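Local coordinates for protein putative thioesterase (Escherichia coli, PDB 5UGZ) that acts as a type II thioesterase in colibactin biosynthesis, releasing intermediates from the NRPS/PKS assembly line, presumably by hydrolysing their thioester links, at residues 45-48 with 49-52; 78-81 with 82-86; 127-130 with 131-134; 239-242 with 243-246. All coordinates share one frame; numbering follows the deposited sequence.

The four contacts come in order along one chain whose parallel sheet, flanked by helices, has the strand order of an alpha/beta-hydrolase fold. Contact 1 leads into the outer strand 50-54, contact 2 lies at the C-terminal part of helix 72-83, the next helix in the chain, and contact 3 is in the loop after strand 121-125. Contact 4 is the break between helices 237-240 and 242-259. Contacts 1 and 4 touch: Val45 CG2 lies 3.8 Å from Phe242 CE1, so the loop leading into the turn packs on the start of the last helix. The others are separate turns and helix ends spread round one domain; centres of contacts 1 and 3 are about 29 Å apart.

Contact 1. Residues 45-48 with 49-52; sequences VLSD and NITL
Ser47 to Ile50 form a type I beta turn, closed by a hydrogen bond from Ile50 N to Ser47 O at 2.9 Å. Asp48 and Asn49 occupy the corners, and the chain runs straight from the turn into strand 50-54. Behind the turn the apolar side chains gather. Leu46 divides its two methyls between two partners: CD2 meets Ile50 CG2 at 3.9 Å, and CD1 meets Leu52 CB at 4.0 Å, Leu46 crossing both chains at about a right angle. Ile50 sends its other branch back toward the start of the turn. With CG1 beside the backbone N (chi1 -56°) and the chain then extended, its CD1 reaches Ser47 CB at 3.5 Å. One isoleucine thus fills two places, CG2 against the leucine and CD1 against the serine. An alanine in place of Ile50 would lose both branches and would probably leave Leu46 CD2 and Ser47 CB facing a gap. Outside the segments, Ile24 and Leu26 of strand 24-29 and Ile253 of helix 242-259 also press on Ile50. At the polar rim Asn49 ND2 bonds to Glu257 of helix 242-259, while Asn250 bonds to the backbone of Val45 and Ser47. The chemistry is accordingly split: Leu46 and Ile50 are buried, with Leu52 backing Leu46 CD1, and the polar residues take the corners, so the turn is closed by one backbone bond and backed by apolar contacts where it enters the outer strand.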
ATOM      1  N   VAL A  45      11.919  -7.724  12.320  1.00 19.43           N
ATOM      2  CA  VAL A  45      12.510  -8.569  11.284  1.00 22.26           C
ATOM      3  C   VAL A  45      13.266  -7.779  10.219  1.00 20.17           C
ATOM      4  O   VAL A  45      14.118  -8.352   9.514  1.00 19.05           O
ATOM      5  CB  VAL A  45      11.422  -9.459  10.626  1.00 22.97           C
ATOM      6  CG1 VAL A  45      11.164 -10.690  11.476  1.00 25.82           C
ATOM      7  CG2 VAL A  45      10.114  -8.701  10.493  1.00 24.08           C
ATOM      8  N   LEU A  46      13.030  -6.479  10.072  1.00 20.43           N
ATOM      9  CA  LEU A  46      13.710  -5.686   9.058  1.00 21.15           C
ATOM     10  C   LEU A  46      15.210  -5.632   9.316  1.00 24.43           C
ATOM     11  O   LEU A  46      15.676  -5.703  10.462  1.00 23.30           O
ATOM     12  CB  LEU A  46      13.168  -4.260   9.035  1.00 20.18           C
ATOM     13  CG  LEU A  46      11.955  -3.901   8.209  1.00 17.61           C
ATOM     14  CD1 LEU A  46      11.474  -2.565   8.701  1.00 18.02           C
ATOM     15  CD2 LEU A  46      12.332  -3.814   6.731  1.00 16.37           C
ATOM     16  N   SER A  47      15.962  -5.453   8.231  1.00 21.71           N
ATOM     17  CA  SER A  47      17.413  -5.418   8.319  1.00 23.33           C
ATOM     18  C   SER A  47      17.850  -4.231   9.160  1.00 23.64           C
ATOM     19  O   SER A  47      17.226  -3.172   9.151  1.00 21.28           O
ATOM     20  CB  SER A  47      18.032  -5.344   6.924  1.00 20.93           C
ATOM     21  OG  SER A  47      17.827  -6.544   6.202  1.00 18.53           O
ATOM     22  N   ASP A  48      18.953  -4.409   9.880  1.00 26.51           N
ATOM     23  CA  ASP A  48      19.344  -3.429  10.888  1.00 28.42           C
ATOM     24  C   ASP A  48      19.691  -2.062  10.304  1.00 25.48           C
ATOM     25  O   ASP A  48      19.606  -1.060  11.020  1.00 24.87           O
ATOM     26  CB  ASP A  48      20.512  -3.990  11.702  1.00 30.37           C
ATOM     27  CG  ASP A  48      20.147  -5.286  12.407  1.00 31.84           C
ATOM     28  OD1 ASP A  48      19.005  -5.361  12.916  1.00 34.00           O
ATOM     29  OD2 ASP A  48      20.979  -6.227  12.435  1.00 35.82           O
ATOM     30  N   ASN A  49      20.078  -1.982   9.031  1.00 25.51           N
ATOM     31  CA  ASN A  49      20.306  -0.693   8.399  1.00 24.86           C
ATOM     32  C   ASN A  49      19.105  -0.216   7.586  1.00 24.28           C
ATOM     33  O   ASN A  49      19.276   0.571   6.652  1.00 23.49           O
ATOM     34  CB  ASN A  49      21.545  -0.746   7.512  1.00 25.21           C
ATOM     35  CG  ASN A  49      21.293  -1.453   6.222  1.00 23.91           C
ATOM     36  OD1 ASN A  49      20.466  -2.357   6.152  1.00 26.86           O
ATOM     37  ND2 ASN A  49      22.001  -1.048   5.181  1.00 26.95           N
ATOM     38  N   ILE A  50      17.901  -0.678   7.912  1.00 24.75           N
ATOM     39  CA  ILE A  50      16.667  -0.166   7.323  1.00 23.25           C
ATOM     40  C   ILE A  50      15.892   0.536   8.427  1.00 22.18           C
ATOM     41  O   ILE A  50      15.559  -0.079   9.450  1.00 24.03           O
ATOM     42  CB  ILE A  50      15.814  -1.271   6.679  1.00 20.50           C
ATOM     43  CG1 ILE A  50      16.616  -2.054   5.631  1.00 20.83           C
ATOM     44  CG2 ILE A  50      14.558  -0.657   6.057  1.00 20.63           C
ATOM     45  CD1 ILE A  50      15.892  -3.245   5.070  1.00 18.44           C
ATOM     46  N   THR A  51      15.609   1.816   8.221  1.00 19.77           N
ATOM     47  CA  THR A  51      14.828   2.606   9.161  1.00 21.45           C
ATOM     48  C   THR A  51      13.367   2.587   8.734  1.00 19.22           C
ATOM     49  O   THR A  51      13.033   3.047   7.636  1.00 19.12           O
ATOM     50  CB  THR A  51      15.345   4.040   9.227  1.00 21.60           C
ATOM     51  OG1 THR A  51      16.710   4.029   9.654  1.00 23.83           O
ATOM     52  CG2 THR A  51      14.516   4.853  10.205  1.00 22.32           C
ATOM     53  N   LEU A  52      12.511   2.045   9.597  1.00 16.37           N
ATOM     54  CA  LEU A  52      11.092   1.946   9.302  1.00 16.99           C
ATOM     55  C   LEU A  52      10.419   3.308   9.425  1.00 16.89           C
ATOM     56  O   LEU A  52      10.560   3.991  10.442  1.00 19.21           O
ATOM     57  CB  LEU A  52      10.448   0.949  10.252  1.00 17.80           C
ATOM     58  CG  LEU A  52       8.942   0.801  10.122  1.00 16.13           C
ATOM     59  CD1 LEU A  52       8.639   0.497   8.688  1.00 17.62           C
ATOM     60  CD2 LEU A  52       8.460  -0.313  11.030  1.00 17.25           C
TER

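Contact 2. Residues 78-81 with 82-86; sequences DLYQ and QFVKH
Val84 CG1 sits over one face of the Tyr80 ring in a CH-pi contact, 3.6 Å from the ring centroid and displaced toward the rim, with a tight approach of 3.2 Å to Tyr80 CZ. On the same ring CE1 comes within 3.7 Å of Phe83 CD2; the two ring planes are only 30° apart but slid past each other, so that they hardly overlap. Tyr80 reaches both partners because its CG is anti to the backbone N, chi1 179°. On another side of the helix Gln82 bends at chi2 and turns back along the helix, its NE2 donating to Asp78 O at 3.2 Å. Lys85 NZ grips the other end of this amide, 2.6 Å from Gln82 OE1, approaching from above the carbonyl plane. All this lies on the C-terminal part of helix 72-83, where Phe83 N to Leu79 O (2.7 Å) and Val84 N to Tyr80 O (3.0 Å) keep the i to i+4 pattern; it puts Val84, where the chain leaves helical geometry, one turn on from Tyr80. Further out, His116 bonds the Tyr80 hydroxyl and Tyr110 meets the ring edge-to-face, while Leu107 and Ile111 of helix 99-113 pack against it. Arg63 forms a salt bridge with Asp78.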
ATOM      1  N   ASP A  78      -1.195  14.825   1.022  1.00 14.62           N
ATOM      2  CA  ASP A  78      -1.163  14.631   2.469  1.00 13.13           C
ATOM      3  C   ASP A  78       0.007  13.742   2.881  1.00 14.27           C
ATOM      4  O   ASP A  78       0.766  14.085   3.791  1.00 15.60           O
ATOM      5  CB  ASP A  78      -2.508  14.044   2.910  1.00 13.10           C
ATOM      6  CG  ASP A  78      -2.603  13.769   4.403  1.00 15.42           C
ATOM      7  OD1 ASP A  78      -2.703  14.732   5.191  1.00 14.08           O
ATOM      8  OD2 ASP A  78      -2.645  12.576   4.773  1.00 15.91           O
ATOM      9  N   LEU A  79       0.186  12.600   2.208  1.00 13.80           N
ATOM     10  CA  LEU A  79       1.286  11.693   2.561  1.00 14.08           C
ATOM     11  C   LEU A  79       2.652  12.293   2.233  1.00 17.56           C
ATOM     12  O   LEU A  79       3.609  12.112   2.995  1.00 16.84           O
ATOM     13  CB  LEU A  79       1.123  10.354   1.856  1.00 13.97           C
ATOM     14  CG  LEU A  79       0.048   9.476   2.479  1.00 15.71           C
ATOM     15  CD1 LEU A  79      -0.106   8.212   1.660  1.00 19.15           C
ATOM     16  CD2 LEU A  79       0.375   9.161   3.918  1.00 14.37           C
ATOM     17  N   TYR A  80       2.768  13.014   1.109  1.00 14.66           N
ATOM     18  CA  TYR A  80       4.020  13.690   0.810  1.00 14.94           C
ATOM     19  C   TYR A  80       4.454  14.600   1.951  1.00 16.54           C
ATOM     20  O   TYR A  80       5.646  14.673   2.273  1.00 15.22           O
ATOM     21  CB  TYR A  80       3.909  14.491  -0.480  1.00 15.26           C
ATOM     22  CG  TYR A  80       5.209  15.205  -0.770  1.00 17.74           C
ATOM     23  CD1 TYR A  80       6.321  14.501  -1.236  1.00 16.44           C
ATOM     24  CD2 TYR A  80       5.347  16.570  -0.536  1.00 15.96           C
ATOM     25  CE1 TYR A  80       7.525  15.145  -1.482  1.00 14.70           C
ATOM     26  CE2 TYR A  80       6.550  17.211  -0.780  1.00 16.12           C
ATOM     27  CZ  TYR A  80       7.629  16.487  -1.256  1.00 15.79           C
ATOM     28  OH  TYR A  80       8.824  17.112  -1.501  1.00 18.79           O
ATOM     29  N   GLN A  81       3.508  15.323   2.566  1.00 17.24           N
ATOM     30  CA  GLN A  81       3.850  16.140   3.728  1.00 18.04           C
ATOM     31  C   GLN A  81       4.391  15.273   4.865  1.00 20.38           C
ATOM     32  O   GLN A  81       5.277  15.699   5.620  1.00 20.29           O
ATOM     33  CB  GLN A  81       2.630  16.949   4.198  1.00 20.29           C
ATOM     34  CG  GLN A  81       2.194  18.070   3.266  1.00 20.10           C
ATOM     35  CD  GLN A  81       3.345  18.962   2.841  1.00 25.21           C
ATOM     36  OE1 GLN A  81       4.402  18.991   3.484  1.00 30.59           O
ATOM     37  NE2 GLN A  81       3.156  19.687   1.745  1.00 24.83           N
ATOM     38  N   GLN A  82       3.859  14.061   5.017  1.00 20.08           N
ATOM     39  CA  GLN A  82       4.425  13.130   5.990  1.00 18.60           C
ATOM     40  C   GLN A  82       5.834  12.722   5.584  1.00 19.75           C
ATOM     41  O   GLN A  82       6.780  12.817   6.375  1.00 18.87           O
ATOM     42  CB  GLN A  82       3.527  11.901   6.119  1.00 18.94           C
ATOM     43  CG  GLN A  82       2.064  12.215   6.326  1.00 19.30           C
ATOM     44  CD  GLN A  82       1.869  13.276   7.359  1.00 22.25           C
ATOM     45  OE1 GLN A  82       2.413  13.179   8.461  1.00 25.54           O
ATOM     46  NE2 GLN A  82       1.119  14.328   7.009  1.00 19.22           N
ATOM     47  N   PHE A  83       5.977  12.271   4.338  1.00 18.67           N
ATOM     48  CA  PHE A  83       7.256  11.853   3.781  1.00 18.39           C
ATOM     49  C   PHE A  83       8.364  12.851   4.095  1.00 22.55           C
ATOM     50  O   PHE A  83       9.450  12.455   4.536  1.00 22.29           O
ATOM     51  CB  PHE A  83       7.066  11.659   2.271  1.00 18.80           C
ATOM     52  CG  PHE A  83       8.336  11.477   1.491  1.00 18.71           C
ATOM     53  CD1 PHE A  83       8.961  10.244   1.429  1.00 15.64           C
ATOM     54  CD2 PHE A  83       8.877  12.533   0.783  1.00 18.86           C
ATOM     55  CE1 PHE A  83      10.094  10.080   0.701  1.00 16.46           C
ATOM     56  CE2 PHE A  83      10.020  12.369   0.052  1.00 17.90           C
ATOM     57  CZ  PHE A  83      10.628  11.150   0.014  1.00 18.24           C
ATOM     58  N   VAL A  84       8.102  14.153   3.910  1.00 21.99           N
ATOM     59  CA  VAL A  84       9.151  15.165   4.027  1.00 24.01           C
ATOM     60  C   VAL A  84       9.385  15.544   5.481  1.00 23.87           C
ATOM     61  O   VAL A  84      10.097  16.507   5.770  1.00 25.87           O
ATOM     62  CB  VAL A  84       8.840  16.420   3.188  1.00 24.29           C
ATOM     63  CG1 VAL A  84       8.745  16.062   1.716  1.00 21.26           C
ATOM     64  CG2 VAL A  84       7.577  17.107   3.666  1.00 23.38           C
ATOM     65  N   LYS A  85       8.797  14.795   6.409  1.00 25.64           N
ATOM     66  CA  LYS A  85       9.128  14.970   7.816  1.00 26.86           C
ATOM     67  C   LYS A  85      10.367  14.185   8.227  1.00 28.79           C
ATOM     68  O   LYS A  85      10.955  14.488   9.271  1.00 28.01           O
ATOM     69  CB  LYS A  85       7.936  14.571   8.697  1.00 26.41           C
ATOM     70  CG  LYS A  85       6.677  15.340   8.358  1.00 22.04           C
ATOM     71  CD  LYS A  85       6.086  15.996   9.581  1.00 25.52           C
ATOM     72  CE  LYS A  85       5.291  14.994  10.390  1.00 23.53           C
ATOM     73  NZ  LYS A  85       3.939  14.781   9.807  1.00 26.53           N
ATOM     74  N   HIS A  86      10.784  13.196   7.419  1.00 28.04           N
ATOM     75  CA  HIS A  86      11.972  12.406   7.712  1.00 27.20           C
ATOM     76  C   HIS A  86      12.868  12.207   6.497  1.00 30.14           C
ATOM     77  O   HIS A  86      13.819  11.423   6.588  1.00 32.88           O
ATOM     78  CB  HIS A  86      11.610  11.016   8.265  1.00 29.98           C
ATOM     79  CG  HIS A  86      10.632  11.039   9.405  1.00 35.09           C
ATOM     80  ND1 HIS A  86      10.876  11.705  10.589  1.00 37.89           N
ATOM     81  CD2 HIS A  86       9.414  10.465   9.542  1.00 31.31           C
ATOM     82  CE1 HIS A  86       9.844  11.552  11.398  1.00 34.22           C
ATOM     83  NE2 HIS A  86       8.944  10.803  10.788  1.00 29.86           N
TER

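Contact 3. Residues 127-130 with 131-134; sequences CRPP and DRAS
Pro129 and Arg132 are drawn together at the ends of a beta turn, Arg132 N donating to Pro129 O at 2.9 Å. The tight part of the contact is built round this one carbonyl. Ala133 N adds a second bond to Pro129 O, short at 2.6 Å but weak because it is strongly bent (117°). Ala133 CB also comes to 3.3 Å from Pro129 O, and Ala133 itself is the centre of an inverse gamma turn, so the chain bends twice within a few residues. Asp131 belongs to this compact side as well. Its CG lies between the backbone N and the carbonyl carbon (chi1 52°), the crowded position, which carries OD1 back to 3.5 Å from Pro129 CB; OD1 is buried there with no polar partner in the model. OD2 fares better, held by Lys219 in a salt bridge. The looser side is that of exposed Arg132, whose aliphatic CD merely brushes the Pro129 ring, 3.9 Å from CB. Beyond it, NE makes a long, weak salt bridge of 3.4 Å to Asp131 OD2, with the carboxylate at the edge of the guanidinium. Arg128 directs its own guanidinium to Glu213. The loop follows strand 121-125, the place where related thioesterases insert their lid helices. Pro130 and Ala133 rest on Ile102 of helix 99-113, Pro130 also touching Phe105, while Trp217 touches Pro130 and bonds through NE1 to Cys127 O.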
ATOM      1  N   CYS A 127      -2.058  -5.711  -4.786  1.00 20.18           N
ATOM      2  CA  CYS A 127      -2.381  -4.492  -5.518  1.00 20.81           C
ATOM      3  C   CYS A 127      -2.411  -4.812  -7.003  1.00 21.73           C
ATOM      4  O   CYS A 127      -1.380  -5.160  -7.575  1.00 21.11           O
ATOM      5  CB  CYS A 127      -1.350  -3.401  -5.218  1.00 18.06           C
ATOM      6  SG  CYS A 127      -1.847  -1.783  -5.785  1.00 27.36           S
ATOM      7  N   ARG A 128      -3.585  -4.685  -7.618  1.00 27.26           N
ATOM      8  CA  ARG A 128      -3.715  -4.829  -9.061  1.00 27.98           C
ATOM      9  C   ARG A 128      -3.034  -3.653  -9.762  1.00 28.73           C
ATOM     10  O   ARG A 128      -2.805  -2.604  -9.151  1.00 26.46           O
ATOM     11  CB  ARG A 128      -5.192  -4.931  -9.446  1.00 32.63           C
ATOM     12  CG  ARG A 128      -5.875  -6.188  -8.854  1.00 37.31           C
ATOM     13  CD  ARG A 128      -7.401  -6.253  -9.063  1.00 43.47           C
ATOM     14  NE  ARG A 128      -7.815  -6.161 -10.469  1.00 48.38           N
ATOM     15  CZ  ARG A 128      -9.025  -6.491 -10.925  1.00 49.61           C
ATOM     16  NH1 ARG A 128      -9.960  -6.960 -10.099  1.00 47.58           N
ATOM     17  NH2 ARG A 128      -9.299  -6.354 -12.217  1.00 48.99           N
ATOM     18  N   PRO A 129      -2.680  -3.805 -11.036  1.00 29.01           N
ATOM     19  CA  PRO A 129      -1.897  -2.766 -11.701  1.00 27.50           C
ATOM     20  C   PRO A 129      -2.657  -1.459 -11.736  1.00 28.21           C
ATOM     21  O   PRO A 129      -3.900  -1.439 -11.830  1.00 30.20           O
ATOM     22  CB  PRO A 129      -1.675  -3.335 -13.111  1.00 29.41           C
ATOM     23  CG  PRO A 129      -1.873  -4.801 -12.965  1.00 30.15           C
ATOM     24  CD  PRO A 129      -2.942  -4.949 -11.926  1.00 29.25           C
ATOM     25  N   PRO A 130      -1.953  -0.324 -11.676  1.00 26.01           N
ATOM     26  CA  PRO A 130      -2.662   0.955 -11.562  1.00 28.42           C
ATOM     27  C   PRO A 130      -3.548   1.266 -12.758  1.00 29.22           C
ATOM     28  O   PRO A 130      -4.572   1.944 -12.587  1.00 28.16           O
ATOM     29  CB  PRO A 130      -1.526   1.975 -11.403  1.00 25.41           C
ATOM     30  CG  PRO A 130      -0.304   1.289 -11.886  1.00 22.15           C
ATOM     31  CD  PRO A 130      -0.491  -0.160 -11.641  1.00 26.03           C
ATOM     32  N   ASP A 131      -3.197   0.793 -13.960  1.00 28.04           N
ATOM     33  CA  ASP A 131      -4.065   1.006 -15.116  1.00 30.91           C
ATOM     34  C   ASP A 131      -5.257   0.048 -15.154  1.00 34.75           C
ATOM     35  O   ASP A 131      -6.198   0.281 -15.923  1.00 36.40           O
ATOM     36  CB  ASP A 131      -3.265   0.942 -16.438  1.00 30.33           C
ATOM     37  CG  ASP A 131      -2.403  -0.322 -16.590  1.00 28.82           C
ATOM     38  OD1 ASP A 131      -1.900  -0.852 -15.591  1.00 32.66           O
ATOM     39  OD2 ASP A 131      -2.206  -0.773 -17.734  1.00 31.33           O
ATOM     40  N   ARG A 132      -5.265  -0.988 -14.315  1.00 32.77           N
ATOM     41  CA  ARG A 132      -6.401  -1.884 -14.191  1.00 33.23           C
ATOM     42  C   ARG A 132      -7.013  -1.855 -12.802  1.00 35.92           C
ATOM     43  O   ARG A 132      -8.015  -2.536 -12.565  1.00 39.53           O
ATOM     44  CB  ARG A 132      -5.979  -3.303 -14.555  1.00 35.65           C
ATOM     45  CG  ARG A 132      -5.537  -3.400 -15.994  1.00 37.60           C
ATOM     46  CD  ARG A 132      -4.071  -3.758 -16.162  1.00 35.60           C
ATOM     47  NE  ARG A 132      -3.732  -3.803 -17.581  1.00 40.06           N
ATOM     48  CZ  ARG A 132      -4.079  -4.798 -18.392  1.00 44.98           C
ATOM     49  NH1 ARG A 132      -3.744  -4.765 -19.682  1.00 44.88           N
ATOM     50  NH2 ARG A 132      -4.763  -5.832 -17.912  1.00 43.89           N
ATOM     51  N   ALA A 133      -6.447  -1.070 -11.884  1.00 38.83           N
ATOM     52  CA  ALA A 133      -6.991  -0.930 -10.539  1.00 38.86           C
ATOM     53  C   ALA A 133      -8.362  -0.277 -10.586  1.00 45.93           C
ATOM     54  O   ALA A 133      -8.543   0.849 -10.100  1.00 44.68           O
ATOM     55  CB  ALA A 133      -6.046  -0.118  -9.652  1.00 32.28           C
ATOM     56  N   SER A 134      -9.323  -0.974 -11.189  1.00 48.17           N
ATOM     57  CA  SER A 134     -10.718  -0.569 -11.194  1.00 47.58           C
ATOM     58  C   SER A 134     -11.494  -1.444 -10.217  1.00 52.49           C
ATOM     59  O   SER A 134     -11.129  -2.599  -9.967  1.00 51.52           O
ATOM     60  CB  SER A 134     -11.327  -0.691 -12.596  1.00 45.89           C
ATOM     61  OG  SER A 134     -10.622   0.093 -13.542  1.00 48.43           O
TER

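Contact 4. Residues 239-242 with 243-246; sequences DKHF and EQVV
Phe242 carries its CG between the backbone N and the carbonyl carbon (chi1 85°), and Glu243, with chi1 at -34° away from a staggered value, bends at chi2 so that its CG comes over the face of the Phe242 ring. This CH-pi contact places CG 3.8 Å from the ring centroid, toward the rim. The carboxylate plane stands 59° to the ring. With an alanine in place of Phe242 the ring is gone, which would probably leave Glu243 CG without the face it rests on and Lys41 without its cation-pi partner. Alongside, His241 and Gln244 point the same way, Gln244 OE1 lying 3.2 Å from His241 CB. Water 1 links three side chains: it donates to Glu243 OE2 (2.9 Å) and to Gln244 OE1 (3.2 Å), and lies in the plane of the imidazole at its edge, 3.1 Å from His241 ND1. Along the backbone, Val245 N to His241 O (3.1 Å) and Val246 N to Phe242 O (2.9 Å) are the first-turn bonds. His241 thus ends the short helix 237-240 and holds the N-cap position of helix 242-259, the long C-terminal helix of an alpha/beta-hydrolase fold.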
ATOM      1  N   ASP A 239      -0.266  -9.389   6.815  1.00 18.47           N
ATOM      2  CA  ASP A 239      -0.154  -9.442   8.268  1.00 17.68           C
ATOM      3  C   ASP A 239       0.192 -10.835   8.755  1.00 20.42           C
ATOM      4  O   ASP A 239       1.054 -10.987   9.621  1.00 20.19           O
ATOM      5  CB  ASP A 239      -1.457  -9.009   8.955  1.00 19.26           C
ATOM      6  CG  ASP A 239      -1.819  -7.562   8.700  1.00 21.03           C
ATOM      7  OD1 ASP A 239      -1.054  -6.657   9.097  1.00 18.74           O
ATOM      8  OD2 ASP A 239      -2.894  -7.336   8.116  1.00 25.92           O
ATOM      9  N   LYS A 240      -0.470 -11.855   8.207  1.00 23.92           N
ATOM     10  CA  LYS A 240      -0.298 -13.209   8.722  1.00 22.93           C
ATOM     11  C   LYS A 240       1.098 -13.737   8.439  1.00 24.81           C
ATOM     12  O   LYS A 240       1.674 -14.452   9.268  1.00 28.46           O
ATOM     13  CB  LYS A 240      -1.358 -14.143   8.131  1.00 25.05           C
ATOM     14  CG  LYS A 240      -1.355 -15.529   8.784  1.00 27.57           C
ATOM     15  CD  LYS A 240      -2.382 -16.456   8.180  1.00 25.70           C
ATOM     16  CE  LYS A 240      -2.498 -17.723   8.998  1.00 31.32           C
ATOM     17  NZ  LYS A 240      -3.208 -18.803   8.249  1.00 39.10           N
ATOM     18  N   HIS A 241       1.655 -13.407   7.284  1.00 22.27           N
ATOM     19  CA  HIS A 241       2.991 -13.844   6.901  1.00 24.35           C
ATOM     20  C   HIS A 241       3.935 -12.657   6.775  1.00 21.79           C
ATOM     21  O   HIS A 241       4.830 -12.630   5.926  1.00 21.12           O
ATOM     22  CB  HIS A 241       2.940 -14.650   5.607  1.00 24.38           C
ATOM     23  CG  HIS A 241       1.965 -15.785   5.653  1.00 26.35           C
ATOM     24  ND1 HIS A 241       1.979 -16.739   6.650  1.00 28.92           N
ATOM     25  CD2 HIS A 241       0.944 -16.119   4.829  1.00 26.15           C
ATOM     26  CE1 HIS A 241       1.009 -17.611   6.438  1.00 26.65           C
ATOM     27  NE2 HIS A 241       0.365 -17.256   5.341  1.00 30.87           N
ATOM     28  N   PHE A 242       3.749 -11.660   7.642  1.00 20.19           N
ATOM     29  CA  PHE A 242       4.558 -10.456   7.543  1.00 19.56           C
ATOM     30  C   PHE A 242       6.042 -10.758   7.649  1.00 19.01           C
ATOM     31  O   PHE A 242       6.857 -10.003   7.117  1.00 20.36           O
ATOM     32  CB  PHE A 242       4.138  -9.442   8.609  1.00 18.69           C
ATOM     33  CG  PHE A 242       4.785  -9.650   9.938  1.00 21.07           C
ATOM     34  CD1 PHE A 242       5.835  -8.845  10.339  1.00 18.81           C
ATOM     35  CD2 PHE A 242       4.339 -10.640  10.796  1.00 21.05           C
ATOM     36  CE1 PHE A 242       6.432  -9.029  11.561  1.00 20.91           C
ATOM     37  CE2 PHE A 242       4.931 -10.829  12.029  1.00 20.45           C
ATOM     38  CZ  PHE A 242       5.973 -10.029  12.419  1.00 20.49           C
ATOM     39  N   GLU A 243       6.425 -11.839   8.331  1.00 20.62           N
ATOM     40  CA  GLU A 243       7.854 -12.088   8.499  1.00 20.44           C
ATOM     41  C   GLU A 243       8.490 -12.519   7.188  1.00 16.81           C
ATOM     42  O   GLU A 243       9.653 -12.191   6.932  1.00 16.52           O
ATOM     43  CB  GLU A 243       8.118 -13.143   9.579  1.00 21.87           C
ATOM     44  CG  GLU A 243       7.132 -13.147  10.745  1.00 25.73           C
ATOM     45  CD  GLU A 243       5.788 -13.845  10.432  1.00 24.68           C
ATOM     46  OE1 GLU A 243       4.828 -13.714  11.230  1.00 29.36           O
ATOM     47  OE2 GLU A 243       5.687 -14.541   9.396  1.00 28.04           O
ATOM     48  N   GLN A 244       7.742 -13.257   6.363  1.00 17.32           N
ATOM     49  CA  GLN A 244       8.207 -13.635   5.026  1.00 21.08           C
ATOM     50  C   GLN A 244       8.243 -12.432   4.095  1.00 20.25           C
ATOM     51  O   GLN A 244       9.203 -12.247   3.338  1.00 23.13           O
ATOM     52  CB  GLN A 244       7.295 -14.715   4.433  1.00 21.75           C
ATOM     53  CG  GLN A 244       7.484 -16.104   5.000  1.00 25.21           C
ATOM     54  CD  GLN A 244       6.208 -16.934   4.914  1.00 30.48           C
ATOM     55  OE1 GLN A 244       5.307 -16.802   5.750  1.00 30.26           O
ATOM     56  NE2 GLN A 244       6.126 -17.796   3.899  1.00 34.31           N
ATOM     57  N   VAL A 245       7.182 -11.620   4.111  1.00 18.25           N
ATOM     58  CA  VAL A 245       7.182 -10.377   3.348  1.00 19.59           C
ATOM     59  C   VAL A 245       8.417  -9.551   3.690  1.00 18.67           C
ATOM     60  O   VAL A 245       9.112  -9.040   2.804  1.00 18.52           O
ATOM     61  CB  VAL A 245       5.884  -9.589   3.603  1.00 17.00           C
ATOM     62  CG1 VAL A 245       5.989  -8.188   3.017  1.00 17.85           C
ATOM     63  CG2 VAL A 245       4.708 -10.314   3.005  1.00 16.43           C
ATOM     64  N   VAL A 246       8.713  -9.401   4.981  1.00 17.15           N
ATOM     65  CA  VAL A 246       9.902  -8.636   5.328  1.00 16.60           C
ATOM     66  C   VAL A 246      11.153  -9.412   4.961  1.00 20.03           C
ATOM     67  O   VAL A 246      12.210  -8.811   4.736  1.00 19.28           O
ATOM     68  CB  VAL A 246       9.939  -8.247   6.813  1.00 17.66           C
ATOM     69  CG1 VAL A 246      11.239  -7.571   7.083  1.00 16.16           C
ATOM     70  CG2 VAL A 246       8.789  -7.312   7.182  1.00 14.31           C
TER
HETATM   71  O   HOH W   1       4.247 -16.956   8.762  1.00 30.43           O